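Local coordinates for chromosome partition protein Smc (Pyrococcus furiosus, PDB 3KTA), which is probably required for chromosome condensation and partitioning as an SMC ATPase, this chain being the N-terminal part of its ATP-binding cassette domain, at residues G11-G16 and K39-D44; I46-G51 and A80-Y85. One frame throughout, in Å; residues are numbered along the deposited sequence.

Contact 1 of 2, residues G11-G16 and K39-D44; sequences GFKSYG and KSNIGD. With MG (magnesium ion), chain F; AP5 (bis(adenosine)-5'-pentaphosphate), chain E.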
ATOM      1  N   GLY A  11      -4.024 -18.433  12.624  1.00 19.33           N
ATOM      2  CA  GLY A  11      -4.143 -19.455  11.603  1.00 21.77           C
ATOM      3  C   GLY A  11      -4.062 -18.889  10.200  1.00 19.47           C
ATOM      4  O   GLY A  11      -4.550 -19.491   9.235  1.00 17.11           O
ATOM      5  N   PHE A  12      -3.427 -17.723  10.078  1.00 17.02           N
ATOM      6  CA  PHE A  12      -3.388 -17.032   8.800  1.00 14.66           C
ATOM      7  C   PHE A  12      -2.046 -17.188   8.085  1.00 16.08           C
ATOM      8  O   PHE A  12      -1.016 -16.755   8.599  1.00 16.46           O
ATOM      9  CB  PHE A  12      -3.714 -15.543   8.971  1.00 15.18           C
ATOM     10  CG  PHE A  12      -3.831 -14.819   7.671  1.00 15.71           C
ATOM     11  CD1 PHE A  12      -5.020 -14.826   6.970  1.00 15.60           C
ATOM     12  CD2 PHE A  12      -2.726 -14.179   7.107  1.00 14.52           C
ATOM     13  CE1 PHE A  12      -5.130 -14.201   5.752  1.00 16.94           C
ATOM     14  CE2 PHE A  12      -2.827 -13.547   5.881  1.00 15.46           C
ATOM     15  CZ  PHE A  12      -4.029 -13.542   5.205  1.00 16.89           C
ATOM     16  N   LYS A  13      -2.093 -17.800   6.904  1.00 15.63           N
ATOM     17  CA  LYS A  13      -0.910 -18.110   6.099  1.00 17.29           C
ATOM     18  C   LYS A  13       0.250 -18.626   6.950  1.00 17.15           C
ATOM     19  O   LYS A  13       0.086 -19.596   7.685  1.00 20.24           O
ATOM     20  CB  LYS A  13      -0.535 -16.921   5.202  1.00 17.14           C
ATOM     21  CG  LYS A  13      -1.677 -16.524   4.265  1.00 18.57           C
ATOM     22  CD  LYS A  13      -1.275 -15.483   3.222  1.00 22.39           C
ATOM     23  CE  LYS A  13      -0.483 -16.124   2.110  1.00 22.42           C
ATOM     24  NZ  LYS A  13      -0.364 -15.268   0.896  1.00 22.54           N
ATOM     25  N   SER A  14       1.428 -18.015   6.857  1.00 16.61           N
ATOM     26  CA  SER A  14       2.594 -18.544   7.569  1.00 15.61           C
ATOM     27  C   SER A  14       2.659 -18.256   9.082  1.00 16.97           C
ATOM     28  O   SER A  14       3.641 -18.616   9.743  1.00 17.09           O
ATOM     29  CB  SER A  14       3.872 -18.010   6.916  1.00 14.84           C
ATOM     30  OG  SER A  14       3.886 -16.586   6.968  1.00 16.86           O
ATOM     31  N   TYR A  15       1.637 -17.616   9.643  1.00 16.08           N
ATOM     32  CA  TYR A  15       1.753 -17.114  11.020  1.00 16.71           C
ATOM     33  C   TYR A  15       1.397 -18.069  12.169  1.00 19.33           C
ATOM     34  O   TYR A  15       1.527 -17.708  13.349  1.00 18.80           O
ATOM     35  CB  TYR A  15       1.096 -15.728  11.171  1.00 16.05           C
ATOM     36  CG  TYR A  15       2.029 -14.669  10.622  1.00 16.76           C
ATOM     37  CD1 TYR A  15       3.017 -14.101  11.420  1.00 18.42           C
ATOM     38  CD2 TYR A  15       1.974 -14.305   9.290  1.00 15.58           C
ATOM     39  CE1 TYR A  15       3.906 -13.160  10.905  1.00 16.54           C
ATOM     40  CE2 TYR A  15       2.857 -13.386   8.765  1.00 14.29           C
ATOM     41  CZ  TYR A  15       3.819 -12.818   9.573  1.00 16.58           C
ATOM     42  OH  TYR A  15       4.692 -11.902   9.039  1.00 17.09           O
ATOM     43  N   GLY A  16       1.015 -19.292  11.817  1.00 18.71           N
ATOM     44  CA  GLY A  16       0.858 -20.349  12.800  1.00 21.74           C
ATOM     45  C   GLY A  16      -0.506 -20.367  13.451  1.00 25.27           C
ATOM     46  O   GLY A  16      -1.370 -19.552  13.127  1.00 23.03           O
ATOM     47  N   LYS A  39       6.794 -11.425   5.137  1.00 11.93           N
ATOM     48  CA  LYS A  39       6.450  -9.996   5.147  1.00 12.55           C
ATOM     49  C   LYS A  39       5.190  -9.684   4.330  1.00 13.54           C
ATOM     50  O   LYS A  39       4.238  -9.051   4.832  1.00 12.07           O
ATOM     51  CB  LYS A  39       7.645  -9.158   4.670  1.00 11.38           C
ATOM     52  CG  LYS A  39       8.907  -9.366   5.515  1.00 14.06           C
ATOM     53  CD  LYS A  39      10.058  -8.496   4.991  1.00 13.79           C
ATOM     54  CE  LYS A  39      10.392  -8.776   3.522  1.00 14.61           C
ATOM     55  NZ  LYS A  39      11.053 -10.095   3.318  1.00 15.60           N
ATOM     56  N   SER A  40       5.158 -10.121   3.077  1.00 13.63           N
ATOM     57  CA  SER A  40       4.014  -9.810   2.226  1.00 13.63           C
ATOM     58  C   SER A  40       2.724 -10.416   2.771  1.00 13.79           C
ATOM     59  O   SER A  40       1.649  -9.892   2.520  1.00 12.86           O
ATOM     60  CB  SER A  40       4.235 -10.287   0.803  1.00 15.36           C
ATOM     61  OG  SER A  40       5.299  -9.560   0.225  1.00 12.35           O
ATOM     62  N   ASN A  41       2.839 -11.531   3.482  1.00 12.15           N
ATOM     63  CA  ASN A  41       1.663 -12.146   4.108  1.00 14.55           C
ATOM     64  C   ASN A  41       0.930 -11.193   5.068  1.00 14.84           C
ATOM     65  O   ASN A  41      -0.280 -11.311   5.264  1.00 13.61           O
ATOM     66  CB  ASN A  41       2.050 -13.443   4.833  1.00 14.43           C
ATOM     67  CG  ASN A  41       2.354 -14.581   3.877  1.00 14.75           C
ATOM     68  OD1 ASN A  41       2.052 -14.515   2.683  1.00 14.37           O
ATOM     69  ND2 ASN A  41       2.944 -15.644   4.411  1.00 15.47           N
ATOM     70  N   ILE A  42       1.662 -10.272   5.689  1.00 12.43           N
ATOM     71  CA  ILE A  42       1.022  -9.240   6.516  1.00 15.03           C
ATOM     72  C   ILE A  42       0.136  -8.332   5.666  1.00 13.26           C
ATOM     73  O   ILE A  42      -0.983  -8.002   6.051  1.00 12.62           O
ATOM     74  CB  ILE A  42       2.063  -8.405   7.281  1.00 13.83           C
ATOM     75  CG1 ILE A  42       2.882  -9.303   8.207  1.00 12.21           C
ATOM     76  CG2 ILE A  42       1.384  -7.254   8.037  1.00 15.87           C
ATOM     77  CD1 ILE A  42       4.015  -8.563   8.907  1.00 15.35           C
ATOM     78  N   GLY A  43       0.631  -7.926   4.501  1.00 10.38           N
ATOM     79  CA  GLY A  43      -0.194  -7.222   3.545  1.00 13.52           C
ATOM     80  C   GLY A  43      -1.404  -8.042   3.150  1.00 13.84           C
ATOM     81  O   GLY A  43      -2.497  -7.502   3.003  1.00 13.39           O
ATOM     82  N   ASP A  44      -1.219  -9.349   2.968  1.00 12.67           N
ATOM     83  CA  ASP A  44      -2.350 -10.180   2.569  1.00 12.40           C
ATOM     84  C   ASP A  44      -3.405 -10.253   3.676  1.00 12.67           C
ATOM     85  O   ASP A  44      -4.603 -10.364   3.382  1.00 14.17           O
ATOM     86  CB  ASP A  44      -1.889 -11.587   2.172  1.00 12.86           C
ATOM     87  CG  ASP A  44      -1.027 -11.582   0.930  0.76 15.26           C
ATOM     88  OD1 ASP A  44      -1.213 -10.676   0.089  1.00 16.60           O
ATOM     89  OD2 ASP A  44      -0.166 -12.478   0.806  0.79 16.58           O
TER
HETATM   90 MG    MG F 184       7.200 -10.329  -0.275  1.00 14.32          MG
HETATM   91  PA  AP5 E 183       9.426 -16.312  -3.962  1.00 27.38           P
HETATM   92  O1A AP5 E 183      10.625 -17.207  -3.720  1.00 28.62           O
HETATM   93  O2A AP5 E 183       8.171 -17.098  -4.234  1.00 30.15           O
HETATM   94  O3A AP5 E 183       9.107 -15.358  -2.690  1.00 23.04           O
HETATM   95  PB  AP5 E 183      10.234 -14.671  -1.805  1.00 27.96           P
HETATM   96  O1B AP5 E 183      11.388 -14.226  -2.680  1.00 28.80           O
HETATM   97  O2B AP5 E 183      10.625 -15.512  -0.621  1.00 22.92           O
HETATM   98  O3B AP5 E 183       9.253 -13.457  -1.397  1.00 20.64           O
HETATM   99  PG  AP5 E 183       9.676 -12.399  -0.323  1.00 20.43           P
HETATM  100  O1G AP5 E 183      11.188 -12.333  -0.245  1.00 24.94           O
HETATM  101  O2G AP5 E 183       9.051 -11.110  -0.757  1.00 15.13           O
HETATM  102  O3G AP5 E 183       9.142 -13.055   1.012  1.00 18.20           O
HETATM  103  PD  AP5 E 183       8.152 -12.466   2.103  1.00 15.36           P
HETATM  104  O1D AP5 E 183       8.920 -12.102   3.337  1.00 14.71           O
HETATM  105  O2D AP5 E 183       7.252 -11.382   1.564  1.00 14.10           O
HETATM  106  O3D AP5 E 183       7.333 -13.821   2.420  1.00 16.46           O
HETATM  107  PE  AP5 E 183       5.756 -14.068   2.155  1.00 15.42           P
HETATM  108  O1E AP5 E 183       4.995 -13.117   3.050  1.00 16.51           O
HETATM  109  O2E AP5 E 183       5.449 -14.030   0.702  1.00 14.05           O
HETATM  110  O5F AP5 E 183       9.735 -15.235  -5.118  1.00 23.61           O
HETATM  111  C5F AP5 E 183       9.617 -15.498  -6.504  1.00 25.22           C
HETATM  112  C4F AP5 E 183       9.996 -14.277  -7.345  1.00 23.63           C
HETATM  113  O4F AP5 E 183       8.945 -13.328  -7.284  1.00 23.31           O
HETATM  114  C3F AP5 E 183      11.235 -13.554  -6.838  1.00 23.20           C
HETATM  115  O3F AP5 E 183      11.801 -12.804  -7.894  1.00 23.68           O
HETATM  116  C2F AP5 E 183      10.656 -12.576  -5.840  1.00 23.90           C
HETATM  117  O2F AP5 E 183      11.466 -11.428  -5.700  1.00 21.67           O
HETATM  118  C1F AP5 E 183       9.304 -12.237  -6.449  1.00 22.35           C
HETATM  119  N9A AP5 E 183       8.241 -12.136  -5.437  1.00 20.15           N
HETATM  120  C8A AP5 E 183       8.271 -12.599  -4.149  1.00 21.41           C
HETATM  121  N7A AP5 E 183       7.080 -12.333  -3.572  1.00 18.78           N
HETATM  122  C5A AP5 E 183       6.292 -11.701  -4.472  1.00 19.26           C
HETATM  123  C6A AP5 E 183       5.000 -11.200  -4.398  1.00 20.49           C
HETATM  124  N6A AP5 E 183       4.348 -11.180  -3.232  1.00 18.50           N
HETATM  125  N1A AP5 E 183       4.459 -10.593  -5.504  1.00 20.55           N
HETATM  126  C2A AP5 E 183       5.185 -10.486  -6.677  1.00 23.87           C
HETATM  127  N3A AP5 E 183       6.470 -10.981  -6.749  1.00 22.70           N
HETATM  128  C4A AP5 E 183       7.014 -11.573  -5.655  1.00 19.79           C
HETATM  129  O5J AP5 E 183       5.652 -15.536   2.804  1.00 15.27           O
HETATM  130  C5J AP5 E 183       5.971 -16.689   2.047  1.00 18.73           C
HETATM  131  C4J AP5 E 183       5.872 -17.874   2.990  1.00 15.74           C
HETATM  132  O4J AP5 E 183       4.526 -17.985   3.447  1.00 16.78           O
HETATM  133  C3J AP5 E 183       6.211 -19.184   2.269  1.00 19.46           C
HETATM  134  O3J AP5 E 183       7.088 -19.932   3.075  1.00 21.10           O
HETATM  135  C2J AP5 E 183       4.865 -19.863   2.189  1.00 21.26           C
HETATM  136  O2J AP5 E 183       4.965 -21.276   2.116  1.00 21.74           O
HETATM  137  C1J AP5 E 183       4.182 -19.352   3.449  1.00 16.94           C
HETATM  138  N9B AP5 E 183       2.736 -19.592   3.365  1.00 18.65           N
HETATM  139  C8B AP5 E 183       1.811 -19.059   2.509  1.00 19.01           C
HETATM  140  N7B AP5 E 183       0.602 -19.595   2.795  1.00 20.38           N
HETATM  141  C5B AP5 E 183       0.763 -20.467   3.822  1.00 19.71           C
HETATM  142  C6B AP5 E 183      -0.114 -21.296   4.511  1.00 20.02           C
HETATM  143  N6B AP5 E 183      -1.374 -21.418   4.110  1.00 23.57           N
HETATM  144  N1B AP5 E 183       0.378 -22.076   5.523  1.00 18.32           N
HETATM  145  C2B AP5 E 183       1.712 -22.068   5.871  1.00 18.94           C
HETATM  146  N3B AP5 E 183       2.577 -21.243   5.182  1.00 19.93           N
HETATM  147  C4B AP5 E 183       2.098 -20.472   4.182  1.00 20.44           C
HETATM  148  O   HOH W   1       6.181 -12.108  -1.032  1.00 15.98           O
HETATM  149  O   HOH W   2       8.000  -8.565   0.504  1.00 13.00           O

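Contact 2 of 2, residues I46-G51 and A80-Y85; sequences ILFVLG and AEVAIY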
ATOM      1  N   ILE A  46      -4.211  -7.794   5.555  1.00 11.32           N
ATOM      2  CA  ILE A  46      -4.979  -6.568   5.368  1.00 12.04           C
ATOM      3  C   ILE A  46      -5.980  -6.703   4.214  1.00 14.95           C
ATOM      4  O   ILE A  46      -7.151  -6.366   4.369  1.00 14.73           O
ATOM      5  CB  ILE A  46      -4.055  -5.361   5.163  1.00 11.84           C
ATOM      6  CG1 ILE A  46      -3.196  -5.160   6.416  1.00 14.55           C
ATOM      7  CG2 ILE A  46      -4.881  -4.104   4.797  1.00 13.74           C
ATOM      8  CD1 ILE A  46      -2.077  -4.140   6.233  1.00 13.51           C
ATOM      9  N   LEU A  47      -5.527  -7.204   3.066  1.00 11.77           N
ATOM     10  CA  LEU A  47      -6.435  -7.446   1.947  1.00 14.59           C
ATOM     11  C   LEU A  47      -7.607  -8.338   2.378  1.00 16.77           C
ATOM     12  O   LEU A  47      -8.779  -8.097   2.018  1.00 16.61           O
ATOM     13  CB  LEU A  47      -5.691  -8.145   0.803  1.00 16.10           C
ATOM     14  CG  LEU A  47      -4.626  -7.307   0.097  1.00 22.37           C
ATOM     15  CD1 LEU A  47      -3.976  -8.123  -1.017  1.00 23.11           C
ATOM     16  CD2 LEU A  47      -5.238  -6.052  -0.456  1.00 27.43           C
ATOM     17  N   PHE A  48      -7.277  -9.377   3.140  1.00 12.83           N
ATOM     18  CA  PHE A  48      -8.260 -10.381   3.555  1.00 12.81           C
ATOM     19  C   PHE A  48      -9.324  -9.791   4.468  1.00 15.39           C
ATOM     20  O   PHE A  48     -10.529  -9.940   4.220  1.00 15.48           O
ATOM     21  CB  PHE A  48      -7.527 -11.514   4.271  1.00 13.02           C
ATOM     22  CG  PHE A  48      -8.429 -12.557   4.862  1.00 15.33           C
ATOM     23  CD1 PHE A  48      -9.043 -13.495   4.056  1.00 15.42           C
ATOM     24  CD2 PHE A  48      -8.618 -12.618   6.233  1.00 14.71           C
ATOM     25  CE1 PHE A  48      -9.863 -14.482   4.616  1.00 17.82           C
ATOM     26  CE2 PHE A  48      -9.423 -13.602   6.794  1.00 18.59           C
ATOM     27  CZ  PHE A  48     -10.037 -14.527   5.980  1.00 16.83           C
ATOM     28  N   VAL A  49      -8.880  -9.112   5.521  1.00 13.40           N
ATOM     29  CA  VAL A  49      -9.825  -8.609   6.522  1.00 13.97           C
ATOM     30  C   VAL A  49     -10.694  -7.477   5.973  1.00 14.48           C
ATOM     31  O   VAL A  49     -11.812  -7.259   6.454  1.00 15.26           O
ATOM     32  CB  VAL A  49      -9.100  -8.194   7.824  1.00 12.01           C
ATOM     33  CG1 VAL A  49      -8.280  -6.921   7.610  1.00 12.89           C
ATOM     34  CG2 VAL A  49     -10.115  -8.035   8.965  1.00 14.22           C
ATOM     35  N   LEU A  50     -10.210  -6.785   4.942  1.00 15.49           N
ATOM     36  CA  LEU A  50     -10.968  -5.699   4.319  1.00 16.65           C
ATOM     37  C   LEU A  50     -11.880  -6.207   3.204  1.00 17.97           C
ATOM     38  O   LEU A  50     -12.449  -5.423   2.438  1.00 18.23           O
ATOM     39  CB  LEU A  50     -10.029  -4.608   3.786  1.00 18.18           C
ATOM     40  CG  LEU A  50      -9.161  -3.938   4.849  1.00 16.65           C
ATOM     41  CD1 LEU A  50      -8.292  -2.840   4.218  1.00 21.34           C
ATOM     42  CD2 LEU A  50      -9.997  -3.387   5.997  1.00 18.30           C
ATOM     43  N   GLY A  51     -11.996  -7.526   3.107  1.00 17.94           N
ATOM     44  CA  GLY A  51     -13.042  -8.118   2.285  1.00 21.93           C
ATOM     45  C   GLY A  51     -12.604  -8.690   0.957  1.00 23.86           C
ATOM     46  O   GLY A  51     -13.442  -8.999   0.107  1.00 27.37           O
ATOM     47  N   ALA A  80      -8.794 -19.659   9.257  1.00 22.23           N
ATOM     48  CA  ALA A  80      -7.907 -18.494   9.316  1.00 21.17           C
ATOM     49  C   ALA A  80      -8.718 -17.282   9.754  1.00 19.89           C
ATOM     50  O   ALA A  80      -9.819 -17.055   9.265  1.00 21.36           O
ATOM     51  CB  ALA A  80      -7.265 -18.247   7.962  1.00 21.37           C
ATOM     52  N   GLU A  81      -8.167 -16.500  10.672  1.00 17.50           N
ATOM     53  CA  GLU A  81      -8.857 -15.306  11.135  1.00 18.02           C
ATOM     54  C   GLU A  81      -7.937 -14.090  11.227  1.00 17.83           C
ATOM     55  O   GLU A  81      -6.811 -14.186  11.707  1.00 19.88           O
ATOM     56  CB  GLU A  81      -9.484 -15.575  12.495  1.00 19.51           C
ATOM     57  CG  GLU A  81     -10.161 -14.370  13.123  1.00 22.77           C
ATOM     58  CD  GLU A  81     -10.853 -14.740  14.415  0.64 24.88           C
ATOM     59  OE1 GLU A  81     -11.895 -15.423  14.351  0.88 25.61           O
ATOM     60  OE2 GLU A  81     -10.354 -14.353  15.487  0.51 27.53           O
ATOM     61  N   VAL A  82      -8.435 -12.945  10.777  1.00 14.11           N
ATOM     62  CA  VAL A  82      -7.722 -11.686  10.951  1.00 14.03           C
ATOM     63  C   VAL A  82      -8.661 -10.676  11.589  1.00 13.13           C
ATOM     64  O   VAL A  82      -9.825 -10.565  11.186  1.00 15.51           O
ATOM     65  CB  VAL A  82      -7.215 -11.137   9.603  1.00 15.45           C
ATOM     66  CG1 VAL A  82      -6.490  -9.796   9.792  1.00 14.90           C
ATOM     67  CG2 VAL A  82      -6.274 -12.156   8.952  1.00 14.64           C
ATOM     68  N   ALA A  83      -8.155  -9.972  12.597  1.00 15.21           N
ATOM     69  CA  ALA A  83      -8.854  -8.821  13.147  1.00 15.22           C
ATOM     70  C   ALA A  83      -8.021  -7.573  12.897  1.00 14.67           C
ATOM     71  O   ALA A  83      -6.802  -7.580  13.084  1.00 15.81           O
ATOM     72  CB  ALA A  83      -9.106  -8.999  14.636  1.00 17.62           C
ATOM     73  N   ILE A  84      -8.678  -6.502  12.464  1.00 14.04           N
ATOM     74  CA  ILE A  84      -7.997  -5.240  12.249  1.00 12.83           C
ATOM     75  C   ILE A  84      -8.617  -4.175  13.164  1.00 14.51           C
ATOM     76  O   ILE A  84      -9.848  -4.071  13.272  1.00 15.24           O
ATOM     77  CB  ILE A  84      -8.020  -4.834  10.749  1.00 12.71           C
ATOM     78  CG1 ILE A  84      -7.133  -3.602  10.513  1.00 14.52           C
ATOM     79  CG2 ILE A  84      -9.474  -4.605  10.248  1.00 13.98           C
ATOM     80  CD1 ILE A  84      -6.884  -3.316   9.027  1.00 14.61           C
ATOM     81  N   TYR A  85      -7.767  -3.438  13.868  1.00 12.93           N
ATOM     82  CA  TYR A  85      -8.225  -2.426  14.832  1.00 14.21           C
ATOM     83  C   TYR A  85      -7.920  -1.034  14.277  1.00 16.13           C
ATOM     84  O   TYR A  85      -6.746  -0.666  14.105  1.00 14.78           O
ATOM     85  CB  TYR A  85      -7.529  -2.635  16.186  1.00 15.80           C
ATOM     86  CG  TYR A  85      -7.930  -3.923  16.877  1.00 15.85           C
ATOM     87  CD1 TYR A  85      -7.532  -5.154  16.377  1.00 15.67           C
ATOM     88  CD2 TYR A  85      -8.727  -3.904  18.006  1.00 21.13           C
ATOM     89  CE1 TYR A  85      -7.907  -6.346  16.994  1.00 20.70           C
ATOM     90  CE2 TYR A  85      -9.111  -5.089  18.631  1.00 22.61           C
ATOM     91  CZ  TYR A  85      -8.700  -6.303  18.118  1.00 24.04           C
ATOM     92  OH  TYR A  85      -9.076  -7.483  18.739  1.00 27.19           O
TER

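Contact 1 of 2, residues G11-G16 and K39-D44
K13 reaches from the loop 11-16 across the first turns of helix 39-49 to D44, crossing the amide of N41 at a slant. Its CB faces both N41 ND2 and N7B of the bound bis(adenosine)-5'-pentaphosphate (AP5), and CG lies over one face of the neighbouring F12 ring, near its rim. A bend about the CG-CD bond (chi3 77°) brings the end of the chain round: CD already lies near N41 OD1, CE is 3.1 Å from that oxygen, and K13 NZ is 2.8 Å from D44 OD2. This salt bridge meets D44 from above the carboxylate plane. NZ also donates to M58 O, and R59 is a second partner of D44 OD2, so cation and anion each have a further anchor. With an alanine here, D44 would probably lose one of its cationic mates, and the N41 amide the aliphatic chain that crosses it. The amide of N41 is held in its rotation by two hydrogen bonds from ND2, to S14 OG at 2.9 Å, within the amide plane, and to AP5 O4J at 3.0 Å. S14 OG is bonded in addition to S146 of the other protein chain. Further along the loop, the edge of the Y15 ring meets N41 CB, and Y15 OH sits 3.3 Å from I42 CG1 while hydrogen-bonding to G38 O. F12 brings CE2 to within 3.4 Å of N41 O. On the ligand side, the backbone amides of K39, S40 and N41 and the ammonium of K39 grip the phosphates. S40 OG binds the magnesium ion at 2.1 Å, and Q145 is a further ligand of the metal. Phosphates held by amides at a helix start, beside a lysine and a metal-binding serine, are characteristic of the Walker A P-loop, here that of an ABC-type ATPase.

Contact 2 of 2, residues I46-G51 and A80-Y85
The end of the helix that follows the P-loop packs here on the antiparallel sheet of the ABC ATPase domain, through apolar side chains. V49 is central. Its CB lies 3.6 Å from V82 CG1, and its two methyls both approach I84 CG2, with CG1 at 3.7 Å. CG1 sits between the backbone N and the carbonyl carbon (chi1 71°), which leaves CG2 to reach the strand backbone, 3.4 Å from V82 O. V82 spreads its two branches between neighbours on the helix: CG1 goes to V49, whereas CG2 meets F48 CD2 at 3.6 Å. The F48 ring crosses V82 obliquely, with V82 CB in its plane at the edge. Beyond V49, L50 CD2 makes a looser touch on I84 CD1. Just there the helix ends in a Schellman motif: G51 is the C-prime residue at positive phi, its N hydrogen-bonded to F48 O and the next residue's N to L47 O. Strand 80-87 runs between strands 3-10 and 99-106. L7 of the former adds to the packing on I46, V82 and I84, while V106 of the latter meets F48 and A80; F89 of the other protein chain packs on I46 and L50.

Both contacts are buried and share helix 39-49: contact 1 takes its N-terminal turns beside the nucleotide, contact 2 its C-terminal end nearer the centre of the chain. Their chemistry divides accordingly. Contact 1 is largely polar, built from a salt bridge, a hydrogen bond from a side-chain amide and ligand and metal bonds, whereas contact 2 depends on aliphatic and aromatic packing alone. F12 joins them directly, its CD1 lying 3.6 Å from V82 CG2 and its CE1 3.8 Å from F48 CG. A80 CB also touches the loop 11-16 at G11 O. Thus the loop 11-16, which lines the nucleotide pocket, adjoins the hydrophobic layer that seats the same helix on the sheet.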